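Local coordinates for protein probable uracil-DNA glycosylase (Acanthamoeba polyphaga mimivirus, PDB 5X55) that is a probable uracil-DNA glycosylase of viral origin, belonging to the UDG superfamily and built around a four-stranded parallel beta sheet with helices about it, at residues 183-188 with 364-369; 289-294 with 312-317. One frame throughout, in Å; residues are numbered along the deposited sequence.

Interaction 1: 183-188 with 364-369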
ATOM      1  N   ILE A 183      -4.498   3.158 -12.360  1.00 18.86           N
ATOM      2  CA  ILE A 183      -4.196   3.848 -11.119  1.00 18.53           C
ATOM      3  C   ILE A 183      -4.574   5.315 -11.250  1.00 20.70           C
ATOM      4  O   ILE A 183      -4.188   5.984 -12.215  1.00 22.15           O
ATOM      5  CB  ILE A 183      -2.707   3.695 -10.775  1.00 19.18           C
ATOM      6  CG1 ILE A 183      -2.415   2.255 -10.355  1.00 17.28           C
ATOM      7  CG2 ILE A 183      -2.295   4.693  -9.704  1.00 13.18           C
ATOM      8  CD1 ILE A 183      -0.983   1.841 -10.570  1.00 17.97           C
ATOM      9  N   LYS A 184      -5.322   5.829 -10.269  1.00 21.33           N
ATOM     10  CA  LYS A 184      -5.567   7.265 -10.146  1.00 22.11           C
ATOM     11  C   LYS A 184      -4.904   7.904  -8.935  1.00 19.35           C
ATOM     12  O   LYS A 184      -4.525   9.066  -9.005  1.00 18.51           O
ATOM     13  CB  LYS A 184      -7.066   7.547 -10.073  1.00 22.53           C
ATOM     14  CG  LYS A 184      -7.835   6.973 -11.222  1.00 22.98           C
ATOM     15  CD  LYS A 184      -9.189   6.510 -10.741  1.00 26.28           C
ATOM     16  CE  LYS A 184     -10.300   7.358 -11.277  1.00 29.48           C
ATOM     17  NZ  LYS A 184     -11.616   6.628 -11.109  1.00 36.87           N
ATOM     18  N   VAL A 185      -4.790   7.180  -7.827  1.00 19.70           N
ATOM     19  CA  VAL A 185      -4.270   7.689  -6.566  1.00 15.49           C
ATOM     20  C   VAL A 185      -3.353   6.618  -6.011  1.00 16.24           C
ATOM     21  O   VAL A 185      -3.682   5.428  -6.072  1.00 16.52           O
ATOM     22  CB  VAL A 185      -5.403   8.000  -5.560  1.00 17.07           C
ATOM     23  CG1 VAL A 185      -4.841   8.628  -4.296  1.00 16.84           C
ATOM     24  CG2 VAL A 185      -6.458   8.882  -6.186  1.00 18.74           C
ATOM     25  N   VAL A 186      -2.185   7.031  -5.517  1.00 14.68           N
ATOM     26  CA  VAL A 186      -1.213   6.139  -4.891  1.00 11.95           C
ATOM     27  C   VAL A 186      -1.139   6.532  -3.425  1.00 16.97           C
ATOM     28  O   VAL A 186      -0.775   7.674  -3.110  1.00 19.24           O
ATOM     29  CB  VAL A 186       0.171   6.249  -5.549  1.00 16.90           C
ATOM     30  CG1 VAL A 186       1.171   5.350  -4.816  1.00 12.42           C
ATOM     31  CG2 VAL A 186       0.096   5.918  -7.045  1.00 12.63           C
ATOM     32  N   ILE A 187      -1.507   5.610  -2.534  1.00 13.37           N
ATOM     33  CA  ILE A 187      -1.423   5.821  -1.086  1.00 17.93           C
ATOM     34  C   ILE A 187      -0.402   4.839  -0.515  1.00 18.27           C
ATOM     35  O   ILE A 187      -0.666   3.632  -0.414  1.00 17.50           O
ATOM     36  CB  ILE A 187      -2.783   5.666  -0.386  1.00 16.50           C
ATOM     37  CG1 ILE A 187      -3.876   6.432  -1.144  1.00 12.07           C
ATOM     38  CG2 ILE A 187      -2.683   6.154   1.076  1.00 12.37           C
ATOM     39  CD1 ILE A 187      -5.159   6.595  -0.373  1.00  9.65           C
ATOM     40  N   LEU A 188       0.745   5.356  -0.100  1.00 17.82           N
ATOM     41  CA  LEU A 188       1.797   4.517   0.459  1.00 18.28           C
ATOM     42  C   LEU A 188       1.599   4.263   1.948  1.00 16.58           C
ATOM     43  O   LEU A 188       1.381   5.193   2.729  1.00 21.71           O
ATOM     44  CB  LEU A 188       3.148   5.163   0.232  1.00 18.93           C
ATOM     45  CG  LEU A 188       3.525   5.016  -1.230  1.00 25.29           C
ATOM     46  CD1 LEU A 188       4.480   6.128  -1.577  1.00 25.57           C
ATOM     47  CD2 LEU A 188       4.134   3.635  -1.455  1.00 22.69           C
ATOM     48  N   LYS A 364     -12.818  10.262 -13.971  1.00 38.24           N
ATOM     49  CA  LYS A 364     -13.955   9.711 -13.248  1.00 39.92           C
ATOM     50  C   LYS A 364     -13.676   9.737 -11.748  1.00 40.19           C
ATOM     51  O   LYS A 364     -12.569   9.405 -11.316  1.00 37.22           O
ATOM     52  CB  LYS A 364     -14.236   8.285 -13.704  1.00 40.74           C
ATOM     53  CG  LYS A 364     -14.277   8.120 -15.221  1.00 48.27           C
ATOM     54  CD  LYS A 364     -15.227   6.991 -15.628  1.00 49.97           C
ATOM     55  CE  LYS A 364     -15.365   6.870 -17.150  1.00 53.11           C
ATOM     56  NZ  LYS A 364     -16.006   8.065 -17.782  1.00 54.45           N
ATOM     57  N   PRO A 365     -14.641  10.138 -10.931  1.00 37.62           N
ATOM     58  CA  PRO A 365     -14.382  10.284  -9.493  1.00 32.82           C
ATOM     59  C   PRO A 365     -14.269   8.935  -8.797  1.00 29.93           C
ATOM     60  O   PRO A 365     -14.506   7.870  -9.371  1.00 29.49           O
ATOM     61  CB  PRO A 365     -15.602  11.064  -8.987  1.00 35.10           C
ATOM     62  CG  PRO A 365     -16.687  10.699  -9.948  1.00 34.86           C
ATOM     63  CD  PRO A 365     -16.006  10.553 -11.297  1.00 33.94           C
ATOM     64  N   ILE A 366     -13.879   9.004  -7.527  1.00 27.99           N
ATOM     65  CA  ILE A 366     -13.833   7.844  -6.648  1.00 19.53           C
ATOM     66  C   ILE A 366     -14.924   8.012  -5.600  1.00 23.76           C
ATOM     67  O   ILE A 366     -14.997   9.055  -4.932  1.00 21.58           O
ATOM     68  CB  ILE A 366     -12.457   7.683  -5.983  1.00 19.32           C
ATOM     69  CG1 ILE A 366     -11.391   7.290  -7.018  1.00 20.74           C
ATOM     70  CG2 ILE A 366     -12.560   6.661  -4.872  1.00 15.09           C
ATOM     71  CD1 ILE A 366      -9.968   7.221  -6.456  1.00 15.40           C
ATOM     72  N   PHE A 367     -15.780   6.997  -5.472  1.00 15.76           N
ATOM     73  CA  PHE A 367     -16.864   7.009  -4.489  1.00 23.18           C
ATOM     74  C   PHE A 367     -16.358   6.363  -3.211  1.00 20.25           C
ATOM     75  O   PHE A 367     -16.244   5.139  -3.126  1.00 21.21           O
ATOM     76  CB  PHE A 367     -18.088   6.277  -5.022  1.00 21.53           C
ATOM     77  CG  PHE A 367     -18.597   6.844  -6.281  1.00 23.85           C
ATOM     78  CD1 PHE A 367     -19.450   7.937  -6.261  1.00 30.66           C
ATOM     79  CD2 PHE A 367     -18.193   6.324  -7.505  1.00 24.43           C
ATOM     80  CE1 PHE A 367     -19.921   8.496  -7.449  1.00 34.64           C
ATOM     81  CE2 PHE A 367     -18.651   6.873  -8.695  1.00 34.57           C
ATOM     82  CZ  PHE A 367     -19.521   7.967  -8.668  1.00 32.59           C
ATOM     83  N   TRP A 368     -16.070   7.187  -2.210  1.00 19.30           N
ATOM     84  CA  TRP A 368     -15.440   6.682  -0.995  1.00 21.27           C
ATOM     85  C   TRP A 368     -16.413   5.947  -0.096  1.00 23.42           C
ATOM     86  O   TRP A 368     -15.981   5.138   0.722  1.00 24.82           O
ATOM     87  CB  TRP A 368     -14.807   7.828  -0.208  1.00 17.79           C
ATOM     88  CG  TRP A 368     -13.847   8.594  -1.040  1.00 18.94           C
ATOM     89  CD1 TRP A 368     -14.012   9.842  -1.560  1.00 15.51           C
ATOM     90  CD2 TRP A 368     -12.575   8.137  -1.480  1.00 17.97           C
ATOM     91  NE1 TRP A 368     -12.910  10.199  -2.297  1.00 17.28           N
ATOM     92  CE2 TRP A 368     -12.010   9.165  -2.267  1.00 21.12           C
ATOM     93  CE3 TRP A 368     -11.856   6.952  -1.292  1.00 16.65           C
ATOM     94  CZ2 TRP A 368     -10.748   9.046  -2.857  1.00 17.02           C
ATOM     95  CZ3 TRP A 368     -10.597   6.834  -1.872  1.00 17.06           C
ATOM     96  CH2 TRP A 368     -10.058   7.877  -2.649  1.00 18.81           C
ATOM     97  N   ASP A 369     -17.707   6.215  -0.211  1.00 25.28           N
ATOM     98  CA  ASP A 369     -18.611   5.649   0.778  1.00 31.91           C
ATOM     99  C   ASP A 369     -19.207   4.321   0.328  1.00 38.59           C
ATOM    100  O   ASP A 369     -19.096   3.338   1.063  1.00 59.57           O
ATOM    101  CB  ASP A 369     -19.729   6.638   1.111  1.00 34.41           C
ATOM    102  CG  ASP A 369     -20.312   6.405   2.498  1.00 35.42           C
ATOM    103  OD1 ASP A 369     -19.857   5.465   3.185  1.00 35.66           O
ATOM    104  OD2 ASP A 369     -21.229   7.162   2.896  1.00 42.74           O
TER
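Lys184, just before strand 185-189, stretches across to the C-terminal tail and sets its ammonium group beside the backbone carbonyl of Lys364. From CB the chain leaves with CG opposite the carbonyl carbon (chi1 -55°), bends at the next two bonds and straightens at the last. CB and CG bridge the gap, CD passes Ile366 CD1 at a loose 4.4 Å, and close contact begins at CE, 3.1 Å from Lys364 O. NZ makes a weak hydrogen bond to that oxygen at 2.9 Å; the CE-NZ...O angle is only about 80°, so the oxygen sits alongside the CE-NZ bond. NZ also lies 3.6 Å from Pro365 O, while its nearest side-chain carbon in the tail is Lys364 CB at 4.0 Å. A second weak bond, to the carbonyl of Gln249, holds the same nitrogen to the segment leading into strand 251-255.

Deeper in, the contact turns apolar. Val185 CG2 and Ile366 CD1 touch at 3.9 Å, their side chains crossing at a slant. Ile366 carries CD1 there on an extended chain (chi2 175°) and lays CG2 over one face of the Trp368 ring, toward its rim. Leu358 and Thr251 also touch Ile366, and Ile354 touches Val185, so helix 350-360 shares this packing. Trp368 is fixed in turn by a hydrogen bond from NE1 to Asn355.

The tail is thus held by one weak bond to Lys364 O, with Pro365 O nearby, and by a small apolar touch further along the strand. The carbonyl oxygens of Lys364 and Gln249 would partly offset the ammonium charge.

Interaction 2: 289-294 with 312-317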
ATOM      1  N   ASP A 289      -0.176  12.736 -14.332  1.00 28.11           N
ATOM      2  CA  ASP A 289      -1.202  13.353 -13.511  1.00 35.67           C
ATOM      3  C   ASP A 289      -1.802  12.344 -12.526  1.00 31.94           C
ATOM      4  O   ASP A 289      -3.025  12.248 -12.361  1.00 26.05           O
ATOM      5  CB  ASP A 289      -2.285  13.950 -14.412  1.00 34.99           C
ATOM      6  CG  ASP A 289      -3.212  14.863 -13.676  1.00 48.44           C
ATOM      7  OD1 ASP A 289      -4.434  14.709 -13.871  1.00 49.98           O
ATOM      8  OD2 ASP A 289      -2.716  15.721 -12.912  1.00 48.87           O
ATOM      9  N   LEU A 290      -0.941  11.530 -11.920  1.00 24.47           N
ATOM     10  CA  LEU A 290      -1.379  10.700 -10.812  1.00 25.39           C
ATOM     11  C   LEU A 290      -1.474  11.565  -9.570  1.00 25.63           C
ATOM     12  O   LEU A 290      -0.893  12.651  -9.497  1.00 27.71           O
ATOM     13  CB  LEU A 290      -0.410   9.544 -10.567  1.00 23.09           C
ATOM     14  CG  LEU A 290      -0.121   8.637 -11.762  1.00 29.60           C
ATOM     15  CD1 LEU A 290       0.803   7.491 -11.356  1.00 28.02           C
ATOM     16  CD2 LEU A 290      -1.396   8.106 -12.385  1.00 24.00           C
ATOM     17  N   ILE A 291      -2.203  11.076  -8.576  1.00 20.68           N
ATOM     18  CA  ILE A 291      -2.255  11.733  -7.278  1.00 20.84           C
ATOM     19  C   ILE A 291      -1.498  10.876  -6.269  1.00 19.21           C
ATOM     20  O   ILE A 291      -1.822   9.697  -6.083  1.00 18.38           O
ATOM     21  CB  ILE A 291      -3.698  11.978  -6.829  1.00 17.08           C
ATOM     22  CG1 ILE A 291      -4.413  12.814  -7.893  1.00 21.46           C
ATOM     23  CG2 ILE A 291      -3.691  12.665  -5.464  1.00 19.63           C
ATOM     24  CD1 ILE A 291      -5.920  12.776  -7.809  1.00 23.95           C
ATOM     25  N   PHE A 292      -0.493  11.470  -5.624  1.00 16.27           N
ATOM     26  CA  PHE A 292       0.283  10.830  -4.570  1.00 17.93           C
ATOM     27  C   PHE A 292      -0.108  11.433  -3.228  1.00 20.44           C
ATOM     28  O   PHE A 292      -0.053  12.658  -3.047  1.00 18.90           O
ATOM     29  CB  PHE A 292       1.793  10.989  -4.806  1.00 17.67           C
ATOM     30  CG  PHE A 292       2.332  10.103  -5.892  1.00 17.15           C
ATOM     31  CD1 PHE A 292       2.223  10.472  -7.222  1.00 15.58           C
ATOM     32  CD2 PHE A 292       2.928   8.879  -5.578  1.00 18.62           C
ATOM     33  CE1 PHE A 292       2.701   9.651  -8.238  1.00 17.95           C
ATOM     34  CE2 PHE A 292       3.414   8.034  -6.587  1.00 18.67           C
ATOM     35  CZ  PHE A 292       3.294   8.422  -7.926  1.00 20.94           C
ATOM     36  N   VAL A 293      -0.507  10.571  -2.298  1.00 17.73           N
ATOM     37  CA  VAL A 293      -0.899  10.961  -0.949  1.00 15.81           C
ATOM     38  C   VAL A 293       0.197  10.507   0.000  1.00 21.81           C
ATOM     39  O   VAL A 293       0.471   9.304   0.108  1.00 21.75           O
ATOM     40  CB  VAL A 293      -2.251  10.346  -0.567  1.00 16.70           C
ATOM     41  CG1 VAL A 293      -2.605  10.712   0.836  1.00 14.18           C
ATOM     42  CG2 VAL A 293      -3.312  10.799  -1.521  1.00 14.14           C
ATOM     43  N   ALA A 294       0.834  11.467   0.681  1.00 17.74           N
ATOM     44  CA  ALA A 294       1.968  11.197   1.560  1.00 19.46           C
ATOM     45  C   ALA A 294       1.544  11.423   3.012  1.00 20.70           C
ATOM     46  O   ALA A 294       1.473  12.563   3.483  1.00 20.76           O
ATOM     47  CB  ALA A 294       3.166  12.073   1.187  1.00 18.39           C
ATOM     48  N   TYR A 312       0.477  15.286  -8.776  1.00 24.22           N
ATOM     49  CA  TYR A 312      -0.088  16.028  -7.657  1.00 27.12           C
ATOM     50  C   TYR A 312       0.203  15.286  -6.350  1.00 25.16           C
ATOM     51  O   TYR A 312      -0.205  14.130  -6.192  1.00 20.03           O
ATOM     52  CB  TYR A 312      -1.586  16.197  -7.891  1.00 26.75           C
ATOM     53  CG  TYR A 312      -2.344  16.975  -6.851  1.00 27.75           C
ATOM     54  CD1 TYR A 312      -1.894  18.211  -6.397  1.00 27.16           C
ATOM     55  CD2 TYR A 312      -3.537  16.480  -6.345  1.00 27.88           C
ATOM     56  CE1 TYR A 312      -2.615  18.930  -5.445  1.00 30.14           C
ATOM     57  CE2 TYR A 312      -4.264  17.188  -5.400  1.00 31.99           C
ATOM     58  CZ  TYR A 312      -3.804  18.407  -4.953  1.00 30.07           C
ATOM     59  OH  TYR A 312      -4.552  19.086  -4.014  1.00 29.22           O
ATOM     60  N   ILE A 313       0.901  15.951  -5.417  1.00 19.81           N
ATOM     61  CA  ILE A 313       1.350  15.346  -4.161  1.00 19.67           C
ATOM     62  C   ILE A 313       0.694  16.062  -2.986  1.00 20.45           C
ATOM     63  O   ILE A 313       0.844  17.281  -2.831  1.00 23.59           O
ATOM     64  CB  ILE A 313       2.878  15.380  -4.012  1.00 21.35           C
ATOM     65  CG1 ILE A 313       3.554  14.722  -5.224  1.00 24.40           C
ATOM     66  CG2 ILE A 313       3.277  14.675  -2.727  1.00 16.50           C
ATOM     67  CD1 ILE A 313       5.053  14.929  -5.288  1.00 25.57           C
ATOM     68  N   ILE A 314       0.013  15.297  -2.140  1.00 20.48           N
ATOM     69  CA  ILE A 314      -0.732  15.792  -0.977  1.00 22.35           C
ATOM     70  C   ILE A 314      -0.050  15.226   0.253  1.00 20.81           C
ATOM     71  O   ILE A 314       0.091  14.000   0.369  1.00 20.27           O
ATOM     72  CB  ILE A 314      -2.201  15.340  -1.008  1.00 26.05           C
ATOM     73  CG1 ILE A 314      -2.937  15.872  -2.233  1.00 31.77           C
ATOM     74  CG2 ILE A 314      -2.928  15.755   0.253  1.00 34.29           C
ATOM     75  CD1 ILE A 314      -4.323  15.211  -2.396  1.00 29.81           C
ATOM     76  N   THR A 315       0.356  16.101   1.176  1.00 19.58           N
ATOM     77  CA  THR A 315       1.202  15.704   2.293  1.00 21.09           C
ATOM     78  C   THR A 315       0.615  16.154   3.623  1.00 18.62           C
ATOM     79  O   THR A 315       0.184  17.299   3.766  1.00 22.03           O
ATOM     80  CB  THR A 315       2.621  16.281   2.144  1.00 17.45           C
ATOM     81  OG1 THR A 315       3.140  15.946   0.855  1.00 18.99           O
ATOM     82  CG2 THR A 315       3.523  15.684   3.174  1.00 19.64           C
ATOM     83  N   SER A 316       0.649  15.266   4.605  1.00 16.25           N
ATOM     84  CA  SER A 316       0.274  15.606   5.970  1.00 17.96           C
ATOM     85  C   SER A 316       0.972  14.628   6.906  1.00 18.80           C
ATOM     86  O   SER A 316       1.751  13.778   6.472  1.00 18.54           O
ATOM     87  CB  SER A 316      -1.237  15.533   6.152  1.00 22.60           C
ATOM     88  OG  SER A 316      -1.622  14.167   6.204  1.00 23.01           O
ATOM     89  N   SER A 317       0.665  14.732   8.198  1.00 18.74           N
ATOM     90  CA  SER A 317       1.151  13.724   9.125  1.00 18.95           C
ATOM     91  C   SER A 317       0.359  12.423   8.964  1.00 21.30           C
ATOM     92  O   SER A 317      -0.695  12.363   8.316  1.00 16.22           O
ATOM     93  CB  SER A 317       1.057  14.214  10.573  1.00 22.59           C
ATOM     94  OG  SER A 317      -0.257  14.027  11.095  1.00 19.95           O
TER
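Phe292 and Tyr312 pair at the start of two parallel strands, where five backbone hydrogen bonds join 289-294 to 312-317. Tyr312 N gives to Leu290 O at 3.1 Å, and Tyr312 O takes the amide of Phe292 at 2.7 Å. Phe292 O and Ile314 O continue the zigzag by accepting from Ile314 N and Ala294 N. Ser316 N completes it on Ala294 O at 3.0 Å. All five are nearly straight. CA-H...O contacts reinforce the pairing, among them Ile313 CA to Phe292 O at 3.2 Å.

Apolar contacts lie on both sides of the sheet. Ile291 and Tyr312 stand side by side: with CG1 opposite the carbonyl carbon (chi1 -57°), Ile291 CG2 is left anti to the backbone N and reaches Tyr312 CD2 at 3.9 Å, obliquely to the ring, and Ile314 CD1 at 4.0 Å. His357 of helix 350-360 stacks on the tyrosine ring. Across the sheet, Phe292 CB meets Ile313 CG1 at 4.1 Å; Cys303 packs on Phe292, Ile313 and Ala294.

At the C-terminal end of the edge strand, Ser316 OG bonds to Ser317 O. Two parallel neighbours joined through helix 297-303 form a beta-alpha-beta crossover, the repeating unit of a three-layer alpha/beta fold such as that of uracil-DNA glycosylases.

Interaction 2 is a buried pairing inside the parallel sheet; interaction 1 is only partly buried and packs the C-terminal tail against the start of an inner strand. Strands 185-189 and 291-295 are neighbours, so the two contacts meet: Val186 N lies 2.7 Å from Ile291 O and Val186 O lies 3.0 Å from Val293 N, both probable hydrogen bonds. Helix 350-360 covers both: Leu358 touches Ile366 in one and Ile291 in the other, with Ile354 on Val185 and His357 on Ile291 and Tyr312. Repeated, straight backbone bonds dominate interaction 2, whereas interaction 1 depends on one weak lysine bond and a single apolar touch. Along the chain, interaction 2 is nested within the loop that interaction 1 closes.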